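ThiJ/PfpI family protein (Francisella tularensis subsp. novicida, PDB 4P5P) is a virulence-associated DJ-1/PfpI family protein that probably acts as a glyoxalase III or cysteine protease. Local coordinates at residues Val4-Thr9 and Ile40-Val45. Numbering follows the deposited sequence. Where two conformers were deposited one is given.
Sequences VLMVTT and INIDIV
The flat carboxylate of Asp43 lies farther out than the CB by which Asp43 meets Leu5, 4.3 Å from Leu5 CD1. Its OD2 is hydrogen-bonded to the Tyr93 hydroxyl, which makes an acid acceptable at this partly exposed position; the approach of Asn41 ND2 to OD1, from above the carboxylate plane, rests on one of two conformers and is doubtful.

Beyond it the same face is apolar. Leu5 and Val45 side chains meet at about a right angle, CD1 lying 4.0 Å from Val45 CG2. With chi1 of -63°, Val45 puts that methyl between its own N and carbonyl carbon, where it also meets Val7 CG2 at 3.9 Å. The other face carries Val4, Met6, Ile42 and Ile44. Here Ile42 CG2 touches Met6 CG at 3.6 Å and SD at 3.7 Å. Helix 26-35 is touched by Met6 (on Leu28), Ile40 (on Ile35) and Ile42 (on Tyr32 and Ile35). Beta-branched Val and Ile suit the extended backbone.

Five parallel-strand hydrogen bonds join the backbones, from Val4 N to Asn41 O (2.8 Å) through to Thr8 N and Val45 O (2.9 Å). The two neighbouring strands belong to a beta-alpha-beta unit, linked through helix 26-35, in a flavodoxin-like sheet: buried backbone polar groups are paired between strands, apolar side chains cover most of both faces, and Asp43 is the partly exposed exception.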
loop_
_atom_site.group_PDB
_atom_site.type_symbol
_atom_site.label_atom_id
_atom_site.label_comp_id
_atom_site.label_asym_id
_atom_site.label_seq_id
_atom_site.Cartn_x
_atom_site.Cartn_y
_atom_site.Cartn_z
ATOM N N VAL A 4 3.797 -8.616 10.638
ATOM C CA VAL A 4 3.645 -7.758 9.472
ATOM C C VAL A 4 2.639 -6.651 9.749
ATOM O O VAL A 4 1.562 -6.913 10.276
ATOM C CB VAL A 4 3.169 -8.581 8.251
ATOM C CG1 VAL A 4 2.946 -7.693 7.028
ATOM C CG2 VAL A 4 4.160 -9.713 7.945
ATOM N N LEU A 5 3.002 -5.420 9.401
ATOM C CA LEU A 5 2.111 -4.266 9.536
ATOM C C LEU A 5 1.548 -3.873 8.172
ATOM O O LEU A 5 2.303 -3.558 7.262
ATOM C CB LEU A 5 2.851 -3.085 10.166
ATOM C CG LEU A 5 1.976 -1.864 10.458
ATOM C CD1 LEU A 5 0.993 -2.178 11.557
ATOM C CD2 LEU A 5 2.839 -0.690 10.808
ATOM N N MET A 6 0.231 -3.881 8.042
ATOM C CA MET A 6 -0.436 -3.437 6.827
ATOM C C MET A 6 -1.086 -2.090 7.123
ATOM O O MET A 6 -1.711 -1.914 8.177
ATOM C CB MET A 6 -1.469 -4.463 6.351
ATOM C CG MET A 6 -0.850 -5.784 5.912
ATOM S SD MET A 6 -2.024 -6.858 5.061
ATOM C CE MET A 6 -2.228 -5.994 3.512
ATOM N N VAL A 7 -0.912 -1.155 6.191
ATOM C CA VAL A 7 -1.321 0.231 6.339
ATOM C C VAL A 7 -2.284 0.660 5.236
ATOM O O VAL A 7 -2.012 0.480 4.051
ATOM C CB VAL A 7 -0.089 1.172 6.299
ATOM C CG1 VAL A 7 -0.491 2.622 6.502
ATOM C CG2 VAL A 7 0.927 0.777 7.353
ATOM N N THR A 8 -3.402 1.270 5.634
ATOM C CA THR A 8 -4.386 1.779 4.690
ATOM C C THR A 8 -4.523 3.281 4.770
ATOM O O THR A 8 -4.188 3.902 5.788
ATOM C CB THR A 8 -5.795 1.222 4.921
ATOM O OG1 THR A 8 -6.391 1.898 6.039
ATOM C CG2 THR A 8 -5.771 -0.279 5.164
ATOM N N THR A 9 -5.029 3.849 3.684
ATOM C CA THR A 9 -5.478 5.225 3.667
ATOM C C THR A 9 -6.643 5.461 4.637
ATOM O O THR A 9 -7.349 4.522 5.007
ATOM C CB THR A 9 -5.916 5.625 2.233
ATOM O OG1 THR A 9 -6.184 7.025 2.170
ATOM C CG2 THR A 9 -7.156 4.859 1.817
ATOM N N ILE A 40 2.916 -16.356 11.051
ATOM C CA ILE A 40 2.963 -14.974 10.573
ATOM C C ILE A 40 1.713 -14.220 11.002
ATOM O O ILE A 40 0.600 -14.527 10.569
ATOM C CB ILE A 40 3.079 -14.866 9.034
ATOM C CG1 ILE A 40 4.302 -15.613 8.508
ATOM C CG2 ILE A 40 3.190 -13.404 8.614
ATOM C CD1 ILE A 40 4.339 -15.732 7.001
ATOM N N ASN A 41 1.931 -13.229 11.850
ATOM C CA ASN A 41 0.866 -12.381 12.359
ATOM C C ASN A 41 0.774 -11.109 11.531
ATOM O O ASN A 41 1.792 -10.568 11.126
ATOM C CB ASN A 41 1.127 -12.054 13.836
ATOM C CG ASN A 41 0.153 -11.045 14.398
ATOM O OD1 ASN A 41 -0.995 -11.382 14.696
ATOM N ND2 ASN A 41 0.609 -9.800 14.573
ATOM N N ILE A 42 -0.447 -10.647 11.274
ATOM C CA ILE A 42 -0.647 -9.396 10.567
ATOM C C ILE A 42 -1.496 -8.458 11.403
ATOM O O ILE A 42 -2.598 -8.820 11.831
ATOM C CB ILE A 42 -1.336 -9.595 9.206
ATOM C CG1 ILE A 42 -0.528 -10.564 8.347
ATOM C CG2 ILE A 42 -1.488 -8.239 8.493
ATOM C CD1 ILE A 42 -1.184 -10.901 7.020
ATOM N N ASP A 43 -0.985 -7.248 11.600
ATOM C CA ASP A 43 -1.737 -6.167 12.229
ATOM C C ASP A 43 -2.059 -5.127 11.174
ATOM O O ASP A 43 -1.270 -4.898 10.277
ATOM C CB ASP A 43 -0.949 -5.536 13.376
ATOM C CG ASP A 43 -0.710 -6.500 14.523
ATOM O OD1 ASP A 43 -1.503 -7.445 14.710
ATOM O OD2 ASP A 43 0.266 -6.291 15.272
ATOM N N ILE A 44 -3.228 -4.520 11.287
ATOM C CA ILE A 44 -3.708 -3.534 10.332
ATOM C C ILE A 44 -3.898 -2.190 11.014
ATOM O O ILE A 44 -4.453 -2.127 12.113
ATOM C CB ILE A 44 -5.044 -3.993 9.712
ATOM C CG1 ILE A 44 -4.848 -5.308 8.950
ATOM C CG2 ILE A 44 -5.625 -2.929 8.783
ATOM C CD1 ILE A 44 -6.148 -6.021 8.605
ATOM N N VAL A 45 -3.430 -1.134 10.360
ATOM C CA VAL A 45 -3.664 0.236 10.805
ATOM C C VAL A 45 -4.053 1.117 9.634
ATOM O O VAL A 45 -3.823 0.768 8.472
ATOM C CB VAL A 45 -2.428 0.856 11.485
ATOM C CG1 VAL A 45 -2.077 0.078 12.740
ATOM C CG2 VAL A 45 -1.246 0.924 10.528
#